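Local coordinates for protein beta-N-acetylhexosaminidase (Arthrobacter aurescens, PDB 3RCN) that probably hydrolyses terminal non-reducing N-acetyl-D-hexosamine residues from N-acetyl-beta-D-hexosaminides, as a member of glycosyl hydrolase family 20, at residues F138-T143 with L450-I456; L392-V398 with F445-G451. One frame throughout, in Å; residues are numbered along the deposited sequence.

The two interactions use the two opposite edges of one strand, 449-456, and their centres are about 15 Å apart. In interaction 1 the strand pairs with 140-146, about 7 Å from the centre of the chain; in interaction 2 it pairs with 397-400 and is led in by a loop that packs on the end of helix 385-393, about 21 Å from that centre. Leu450 and Gly451 belong to both, and Leu450 bridges them through its backbone, its N bonding to Val398 and its O to Tyr140. Both lie away from Glu316, the predicted proton donor, although a bound glycerol, probably from the crystallisation liquor, sits about 4 Å from the side chain of Tyr140.

Interaction 1: F138-T143 with L450-I456; sequences FGYRGT and LGAQANI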
ATOM      1  N   PHE A 138       1.396   2.586  29.817  1.00 36.62           N
ATOM      2  CA  PHE A 138       0.182   3.396  29.634  1.00 38.11           C
ATOM      3  C   PHE A 138      -0.898   2.556  28.983  1.00 40.49           C
ATOM      4  O   PHE A 138      -0.604   1.655  28.193  1.00 47.44           O
ATOM      5  CB  PHE A 138       0.438   4.618  28.757  1.00 39.48           C
ATOM      6  CG  PHE A 138       1.456   5.561  29.312  1.00 50.05           C
ATOM      7  CD1 PHE A 138       1.611   5.710  30.675  1.00 53.46           C
ATOM      8  CD2 PHE A 138       2.258   6.304  28.468  1.00 50.94           C
ATOM      9  CE1 PHE A 138       2.542   6.584  31.189  1.00 54.88           C
ATOM     10  CE2 PHE A 138       3.198   7.177  28.978  1.00 57.21           C
ATOM     11  CZ  PHE A 138       3.337   7.316  30.346  1.00 57.93           C
ATOM     12  N   GLY A 139      -2.147   2.835  29.319  1.00 31.35           N
ATOM     13  CA  GLY A 139      -3.247   2.091  28.739  1.00 28.65           C
ATOM     14  C   GLY A 139      -3.690   2.681  27.415  1.00 33.38           C
ATOM     15  O   GLY A 139      -4.341   2.010  26.623  1.00 31.84           O
ATOM     16  N   TYR A 140      -3.380   3.956  27.197  1.00 30.83           N
ATOM     17  CA  TYR A 140      -3.725   4.609  25.953  1.00 30.20           C
ATOM     18  C   TYR A 140      -2.417   4.999  25.275  1.00 35.78           C
ATOM     19  O   TYR A 140      -1.734   5.924  25.732  1.00 34.12           O
ATOM     20  CB  TYR A 140      -4.596   5.829  26.277  1.00 30.73           C
ATOM     21  CG  TYR A 140      -4.999   6.706  25.107  1.00 31.66           C
ATOM     22  CD1 TYR A 140      -6.343   6.935  24.817  1.00 27.19           C
ATOM     23  CD2 TYR A 140      -4.042   7.336  24.316  1.00 29.55           C
ATOM     24  CE1 TYR A 140      -6.724   7.767  23.765  1.00 20.19           C
ATOM     25  CE2 TYR A 140      -4.414   8.160  23.258  1.00 32.20           C
ATOM     26  CZ  TYR A 140      -5.760   8.367  22.986  1.00 30.38           C
ATOM     27  OH  TYR A 140      -6.138   9.172  21.930  1.00 34.58           O
ATOM     28  N   ARG A 141      -2.059   4.280  24.205  1.00 35.67           N
ATOM     29  CA  ARG A 141      -0.827   4.561  23.479  1.00 31.16           C
ATOM     30  C   ARG A 141      -1.206   4.868  22.036  1.00 36.94           C
ATOM     31  O   ARG A 141      -1.485   3.969  21.235  1.00 34.69           O
ATOM     32  CB  ARG A 141       0.070   3.327  23.566  1.00 23.71           C
ATOM     33  CG  ARG A 141       0.171   2.776  24.997  1.00 28.14           C
ATOM     34  CD  ARG A 141       0.985   1.490  25.136  1.00 26.89           C
ATOM     35  NE  ARG A 141       0.379   0.362  24.435  1.00 29.03           N
ATOM     36  CZ  ARG A 141      -0.718  -0.287  24.829  1.00 34.42           C
ATOM     37  NH1 ARG A 141      -1.183  -1.312  24.115  1.00 33.48           N
ATOM     38  NH2 ARG A 141      -1.357   0.080  25.930  1.00 29.89           N
ATOM     39  N   GLY A 142      -1.153   6.151  21.706  1.00 32.90           N
ATOM     40  CA  GLY A 142      -1.802   6.631  20.511  1.00 19.37           C
ATOM     41  C   GLY A 142      -0.921   7.048  19.367  1.00 29.32           C
ATOM     42  O   GLY A 142       0.268   7.289  19.537  1.00 34.57           O
ATOM     43  N   THR A 143      -1.549   7.212  18.212  1.00 30.06           N
ATOM     44  CA  THR A 143      -0.969   7.935  17.100  1.00 30.45           C
ATOM     45  C   THR A 143      -2.119   8.608  16.386  1.00 29.34           C
ATOM     46  O   THR A 143      -3.181   8.010  16.170  1.00 26.10           O
ATOM     47  CB  THR A 143      -0.261   7.001  16.084  1.00 43.23           C
ATOM     48  OG1 THR A 143       0.848   6.349  16.711  1.00 47.40           O
ATOM     49  CG2 THR A 143       0.238   7.801  14.907  1.00 34.15           C
ATOM     50  N   LEU A 450      -4.728   8.940  31.052  1.00 42.55           N
ATOM     51  CA  LEU A 450      -4.922   7.719  30.295  1.00 38.59           C
ATOM     52  C   LEU A 450      -3.640   7.260  29.601  1.00 35.63           C
ATOM     53  O   LEU A 450      -3.393   6.058  29.460  1.00 40.95           O
ATOM     54  CB  LEU A 450      -6.033   7.921  29.274  1.00 39.20           C
ATOM     55  CG  LEU A 450      -7.358   8.363  29.866  1.00 37.86           C
ATOM     56  CD1 LEU A 450      -8.449   8.208  28.833  1.00 38.62           C
ATOM     57  CD2 LEU A 450      -7.632   7.524  31.095  1.00 34.86           C
ATOM     58  N   GLY A 451      -2.836   8.224  29.162  1.00 32.09           N
ATOM     59  CA  GLY A 451      -1.667   7.930  28.355  1.00 41.05           C
ATOM     60  C   GLY A 451      -1.201   9.100  27.497  1.00 40.37           C
ATOM     61  O   GLY A 451      -1.408  10.279  27.830  1.00 35.60           O
ATOM     62  N   ALA A 452      -0.540   8.757  26.397  1.00 32.97           N
ATOM     63  CA  ALA A 452       0.047   9.748  25.500  1.00 41.42           C
ATOM     64  C   ALA A 452      -0.226   9.422  24.032  1.00 40.22           C
ATOM     65  O   ALA A 452      -0.732   8.348  23.705  1.00 36.44           O
ATOM     66  CB  ALA A 452       1.553   9.896  25.756  1.00 39.97           C
ATOM     67  N   GLN A 453       0.060  10.381  23.158  1.00 38.92           N
ATOM     68  CA  GLN A 453      -0.189  10.202  21.741  1.00 42.30           C
ATOM     69  C   GLN A 453       0.788  11.023  20.895  1.00 43.39           C
ATOM     70  O   GLN A 453       1.138  12.147  21.252  1.00 45.41           O
ATOM     71  CB  GLN A 453      -1.640  10.584  21.472  1.00 40.03           C
ATOM     72  CG  GLN A 453      -2.034  10.799  20.049  1.00 43.36           C
ATOM     73  CD  GLN A 453      -3.472  11.279  19.964  1.00 47.80           C
ATOM     74  OE1 GLN A 453      -4.381  10.619  20.472  1.00 50.46           O
ATOM     75  NE2 GLN A 453      -3.685  12.442  19.353  1.00 44.73           N
ATOM     76  N   ALA A 454       1.224  10.464  19.773  1.00 34.39           N
ATOM     77  CA  ALA A 454       2.051  11.206  18.833  1.00 33.24           C
ATOM     78  C   ALA A 454       1.193  11.629  17.639  1.00 33.65           C
ATOM     79  O   ALA A 454       0.382  10.847  17.141  1.00 30.73           O
ATOM     80  CB  ALA A 454       3.231  10.359  18.373  1.00 31.18           C
ATOM     81  N   ASN A 455       1.366  12.871  17.195  1.00 34.19           N
ATOM     82  CA  ASN A 455       0.560  13.411  16.100  1.00 41.24           C
ATOM     83  C   ASN A 455       1.375  13.635  14.830  1.00 39.04           C
ATOM     84  O   ASN A 455       2.456  14.221  14.873  1.00 31.99           O
ATOM     85  CB  ASN A 455      -0.118  14.726  16.512  1.00 41.02           C
ATOM     86  CG  ASN A 455      -1.081  14.547  17.676  1.00 45.95           C
ATOM     87  OD1 ASN A 455      -1.539  13.444  17.942  1.00 45.56           O
ATOM     88  ND2 ASN A 455      -1.395  15.637  18.368  1.00 48.36           N
ATOM     89  N   ILE A 456       0.855  13.153  13.706  1.00 38.99           N
ATOM     90  CA  ILE A 456       1.480  13.390  12.416  1.00 37.39           C
ATOM     91  C   ILE A 456       0.567  14.256  11.538  1.00 35.91           C
ATOM     92  O   ILE A 456      -0.400  13.761  10.946  1.00 32.14           O
ATOM     93  CB  ILE A 456       1.699  12.024  11.727  1.00 38.37           C
ATOM     94  CG1 ILE A 456       2.318  11.037  12.729  1.00 34.35           C
ATOM     95  CG2 ILE A 456       2.538  12.159  10.465  1.00 39.51           C
ATOM     96  CD1 ILE A 456       2.283   9.596  12.267  1.00 33.43           C
TER
HETATM   97  O   HOH W   1      -2.690   3.979  31.918  1.00 52.66           O
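Tyr140 reaches across to Gln453, where its OH donates a 2.7 Å hydrogen bond to OE1, nearly in line with the amide C=O. Both side chains leave with CG anti to the backbone N (chi1 176° for Tyr140), which brings the phenol and the extended amide together with their planes 24° apart; OE1 lies in the ring plane, at its edge. The amide is held at its other end as well, because Gln453 NE2 donates to a lone pair of Asn455 OD1 at 2.8 Å. With an alanine here in place of Gln453, the Tyr140 hydroxyl and Asn455 OD1 would each lose this partner, and the phenol is likely to be freer to turn. Nearer the start of the strands, Leu450 packs its CB against Tyr140 CB at 3.9 Å, and Leu450 O accepts from Tyr140 N at 3.1 Å, the donor standing above the carbonyl plane. The parallel ladder continues through Ala452 N to Tyr140 O and through Gly142 N to Ala452 O (3.0 Å). On the face shared with Ala452 and Ala454, Thr143 CG2 meets Ile456 CD1 at 3.8 Å, and Phe160 of helix 154-166 touches both residues. The first and last strands of the TIM barrel are thus closed by a backbone ladder, with the Thr143-Ile456 methyl contact beneath helix 154-166 and a directed phenol-amide-amide chain on the other face.

Interaction 2: L392-V398 with F445-G451; sequences LRKGYDV and FPGRLLG
Leu392 O is gripped by two backbone amides that approach from opposite faces of its carbonyl plane: Gly395 N at 2.8 Å, from the turn that ends its own helix, and Gly447 N at 3.1 Å, from the incoming loop. The first belongs to a Schellman motif ending helix 385-393, in which Gly395 takes a positive phi of 90°. Gly447, in the incoming loop, lies close against this turn, for a CB there would run into Tyr396 O and Leu392 CA. Pro446 lies beside this turn, its CG 3.7 Å from Gly395 CA. Leu392 also carries the apolar side of the contact. Its CB stands over one face of the Phe445 ring in a CH-pi contact, 4.2 Å from the ring centroid, while CG, anti to the carbonyl carbon (chi1 -62°), carries CD2 toward the Gly447-Arg448 peptide; Leu437 touches both Leu392 and Leu449. At the rim of the same Phe445 ring, the aliphatic Arg393 CG approaches CD1 to 4.1 Å. Further on, the chains settle into parallel pairing: Val398 N donates to Arg448 O, and Leu450 N donates to Val398 O at 2.9 Å, almost straight on to the carbonyl. Beside this pairing, Val398 CG1 touches Leu449 CD2 at 3.9 Å. Opposite charges come near each other here, but Asp397 OD2 and Arg448 NH1, 4.4 Å apart, are too far for a salt bridge. Helix 385-393 is the crossover of the beta-alpha-beta unit formed by strands 378-381 and 397-400, and the parallel addition of 449-456 beside it is the seventh-to-eighth strand step of a TIM barrel.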
ATOM      1  N   LEU A 392      -6.747  18.027  34.591  1.00 51.73           N
ATOM      2  CA  LEU A 392      -6.975  17.019  35.619  1.00 50.92           C
ATOM      3  C   LEU A 392      -7.680  17.630  36.841  1.00 58.30           C
ATOM      4  O   LEU A 392      -8.614  17.046  37.394  1.00 53.44           O
ATOM      5  CB  LEU A 392      -5.650  16.398  36.041  1.00 51.23           C
ATOM      6  CG  LEU A 392      -4.849  15.658  34.970  1.00 58.92           C
ATOM      7  CD1 LEU A 392      -3.392  15.597  35.374  1.00 61.43           C
ATOM      8  CD2 LEU A 392      -5.402  14.256  34.722  1.00 59.05           C
ATOM      9  N   ARG A 393      -7.237  18.813  37.256  1.00 64.60           N
ATOM     10  CA  ARG A 393      -7.914  19.520  38.335  1.00 75.48           C
ATOM     11  C   ARG A 393      -9.427  19.583  38.083  1.00 77.24           C
ATOM     12  O   ARG A 393     -10.221  19.386  39.001  1.00 85.89           O
ATOM     13  CB  ARG A 393      -7.355  20.936  38.510  1.00 82.67           C
ATOM     14  CG  ARG A 393      -5.932  21.015  39.049  1.00 86.82           C
ATOM     15  CD  ARG A 393      -5.706  22.371  39.718  1.00 90.89           C
ATOM     16  NE  ARG A 393      -4.475  23.032  39.283  1.00 96.92           N
ATOM     17  CZ  ARG A 393      -3.275  22.819  39.819  1.00101.15           C
ATOM     18  NH1 ARG A 393      -3.135  21.949  40.814  1.00103.27           N
ATOM     19  NH2 ARG A 393      -2.209  23.469  39.361  1.00 99.90           N
ATOM     20  N   LYS A 394      -9.826  19.818  36.835  1.00 79.22           N
ATOM     21  CA  LYS A 394     -11.240  19.968  36.512  1.00 72.71           C
ATOM     22  C   LYS A 394     -11.950  18.632  36.290  1.00 76.57           C
ATOM     23  O   LYS A 394     -13.139  18.619  35.961  1.00 79.98           O
ATOM     24  CB  LYS A 394     -11.434  20.824  35.258  1.00 70.11           C
ATOM     25  CG  LYS A 394     -11.394  22.330  35.472  1.00 72.12           C
ATOM     26  CD  LYS A 394     -10.108  22.946  34.933  1.00 76.38           C
ATOM     27  CE  LYS A 394     -10.283  24.438  34.677  1.00 80.95           C
ATOM     28  NZ  LYS A 394      -9.001  25.184  34.776  1.00 84.78           N
ATOM     29  N   GLY A 395     -11.231  17.518  36.433  1.00 75.64           N
ATOM     30  CA  GLY A 395     -11.838  16.196  36.316  1.00 74.25           C
ATOM     31  C   GLY A 395     -11.864  15.582  34.920  1.00 71.90           C
ATOM     32  O   GLY A 395     -12.351  14.464  34.723  1.00 69.55           O
ATOM     33  N   TYR A 396     -11.354  16.317  33.940  1.00 67.07           N
ATOM     34  CA  TYR A 396     -11.277  15.801  32.590  1.00 62.89           C
ATOM     35  C   TYR A 396     -10.193  14.727  32.537  1.00 61.18           C
ATOM     36  O   TYR A 396      -9.139  14.878  33.158  1.00 61.37           O
ATOM     37  CB  TYR A 396     -10.984  16.932  31.595  1.00 71.08           C
ATOM     38  CG  TYR A 396     -12.085  17.975  31.513  1.00 89.57           C
ATOM     39  CD1 TYR A 396     -13.249  17.840  32.267  1.00 97.86           C
ATOM     40  CD2 TYR A 396     -11.967  19.085  30.677  1.00 94.14           C
ATOM     41  CE1 TYR A 396     -14.264  18.782  32.203  1.00103.92           C
ATOM     42  CE2 TYR A 396     -12.980  20.036  30.602  1.00100.09           C
ATOM     43  CZ  TYR A 396     -14.128  19.877  31.370  1.00108.79           C
ATOM     44  OH  TYR A 396     -15.147  20.809  31.311  1.00114.61           O
ATOM     45  N   ASP A 397     -10.463  13.633  31.826  1.00 57.46           N
ATOM     46  CA  ASP A 397      -9.423  12.645  31.522  1.00 51.47           C
ATOM     47  C   ASP A 397      -8.465  13.215  30.482  1.00 43.05           C
ATOM     48  O   ASP A 397      -8.872  13.923  29.573  1.00 45.83           O
ATOM     49  CB  ASP A 397     -10.015  11.323  31.027  1.00 53.33           C
ATOM     50  CG  ASP A 397     -10.641  10.505  32.145  1.00 65.28           C
ATOM     51  OD1 ASP A 397     -10.294  10.726  33.326  1.00 75.12           O
ATOM     52  OD2 ASP A 397     -11.484   9.636  31.841  1.00 66.43           O
ATOM     53  N   VAL A 398      -7.190  12.905  30.628  1.00 36.36           N
ATOM     54  CA  VAL A 398      -6.158  13.533  29.826  1.00 34.30           C
ATOM     55  C   VAL A 398      -5.290  12.501  29.081  1.00 41.75           C
ATOM     56  O   VAL A 398      -5.023  11.412  29.587  1.00 44.79           O
ATOM     57  CB  VAL A 398      -5.268  14.396  30.734  1.00 32.65           C
ATOM     58  CG1 VAL A 398      -4.049  14.921  29.987  1.00 31.71           C
ATOM     59  CG2 VAL A 398      -6.077  15.531  31.322  1.00 33.50           C
ATOM     60  N   PHE A 445      -5.876  14.190  41.831  1.00109.63           N
ATOM     61  CA  PHE A 445      -7.045  14.917  41.335  1.00 97.51           C
ATOM     62  C   PHE A 445      -8.132  14.002  40.758  1.00 80.81           C
ATOM     63  O   PHE A 445      -7.930  12.794  40.608  1.00 70.36           O
ATOM     64  CB  PHE A 445      -6.636  15.940  40.266  1.00102.28           C
ATOM     65  CG  PHE A 445      -5.159  16.018  40.017  1.00109.93           C
ATOM     66  CD1 PHE A 445      -4.529  17.249  39.935  1.00112.76           C
ATOM     67  CD2 PHE A 445      -4.400  14.866  39.847  1.00114.22           C
ATOM     68  CE1 PHE A 445      -3.170  17.332  39.698  1.00116.44           C
ATOM     69  CE2 PHE A 445      -3.039  14.940  39.615  1.00117.08           C
ATOM     70  CZ  PHE A 445      -2.423  16.174  39.535  1.00118.22           C
ATOM     71  N   PRO A 446      -9.280  14.595  40.393  1.00 74.09           N
ATOM     72  CA  PRO A 446     -10.431  13.874  39.830  1.00 72.35           C
ATOM     73  C   PRO A 446     -10.217  13.369  38.407  1.00 71.38           C
ATOM     74  O   PRO A 446     -10.828  12.370  38.018  1.00 75.40           O
ATOM     75  CB  PRO A 446     -11.551  14.922  39.856  1.00 68.14           C
ATOM     76  CG  PRO A 446     -10.850  16.231  39.846  1.00 69.10           C
ATOM     77  CD  PRO A 446      -9.593  16.014  40.637  1.00 70.84           C
ATOM     78  N   GLY A 447      -9.380  14.058  37.639  1.00 65.41           N
ATOM     79  CA  GLY A 447      -9.079  13.633  36.286  1.00 60.58           C
ATOM     80  C   GLY A 447      -8.008  12.568  36.345  1.00 62.39           C
ATOM     81  O   GLY A 447      -7.173  12.581  37.261  1.00 63.19           O
ATOM     82  N   ARG A 448      -8.025  11.639  35.390  1.00 54.52           N
ATOM     83  CA  ARG A 448      -6.976  10.621  35.327  1.00 48.22           C
ATOM     84  C   ARG A 448      -6.197  10.643  34.024  1.00 51.02           C
ATOM     85  O   ARG A 448      -6.741  10.963  32.969  1.00 47.57           O
ATOM     86  CB  ARG A 448      -7.531   9.218  35.603  1.00 56.83           C
ATOM     87  CG  ARG A 448      -8.867   8.895  34.947  1.00 70.07           C
ATOM     88  CD  ARG A 448      -9.349   7.506  35.355  1.00 81.12           C
ATOM     89  NE  ARG A 448      -8.415   6.458  34.941  1.00 93.01           N
ATOM     90  CZ  ARG A 448      -8.596   5.659  33.889  1.00100.53           C
ATOM     91  NH1 ARG A 448      -9.686   5.782  33.141  1.00103.17           N
ATOM     92  NH2 ARG A 448      -7.694   4.730  33.586  1.00100.17           N
ATOM     93  N   LEU A 449      -4.920  10.279  34.108  1.00 52.89           N
ATOM     94  CA  LEU A 449      -4.052  10.272  32.939  1.00 49.65           C
ATOM     95  C   LEU A 449      -4.192   8.926  32.265  1.00 50.68           C
ATOM     96  O   LEU A 449      -3.834   7.893  32.836  1.00 55.94           O
ATOM     97  CB  LEU A 449      -2.598  10.471  33.346  1.00 54.80           C
ATOM     98  CG  LEU A 449      -1.871  11.637  32.694  1.00 66.71           C
ATOM     99  CD1 LEU A 449      -0.374  11.494  32.875  1.00 74.13           C
ATOM    100  CD2 LEU A 449      -2.216  11.679  31.227  1.00 69.10           C
ATOM    101  N   LEU A 450      -4.728   8.940  31.052  1.00 42.55           N
ATOM    102  CA  LEU A 450      -4.922   7.719  30.295  1.00 38.59           C
ATOM    103  C   LEU A 450      -3.640   7.260  29.601  1.00 35.63           C
ATOM    104  O   LEU A 450      -3.393   6.058  29.460  1.00 40.95           O
ATOM    105  CB  LEU A 450      -6.033   7.921  29.274  1.00 39.20           C
ATOM    106  CG  LEU A 450      -7.358   8.363  29.866  1.00 37.86           C
ATOM    107  CD1 LEU A 450      -8.449   8.208  28.833  1.00 38.62           C
ATOM    108  CD2 LEU A 450      -7.632   7.524  31.095  1.00 34.86           C
ATOM    109  N   GLY A 451      -2.836   8.224  29.162  1.00 32.09           N
ATOM    110  CA  GLY A 451      -1.667   7.930  28.355  1.00 41.05           C
ATOM    111  C   GLY A 451      -1.201   9.100  27.497  1.00 40.37           C
ATOM    112  O   GLY A 451      -1.408  10.279  27.830  1.00 35.60           O
TER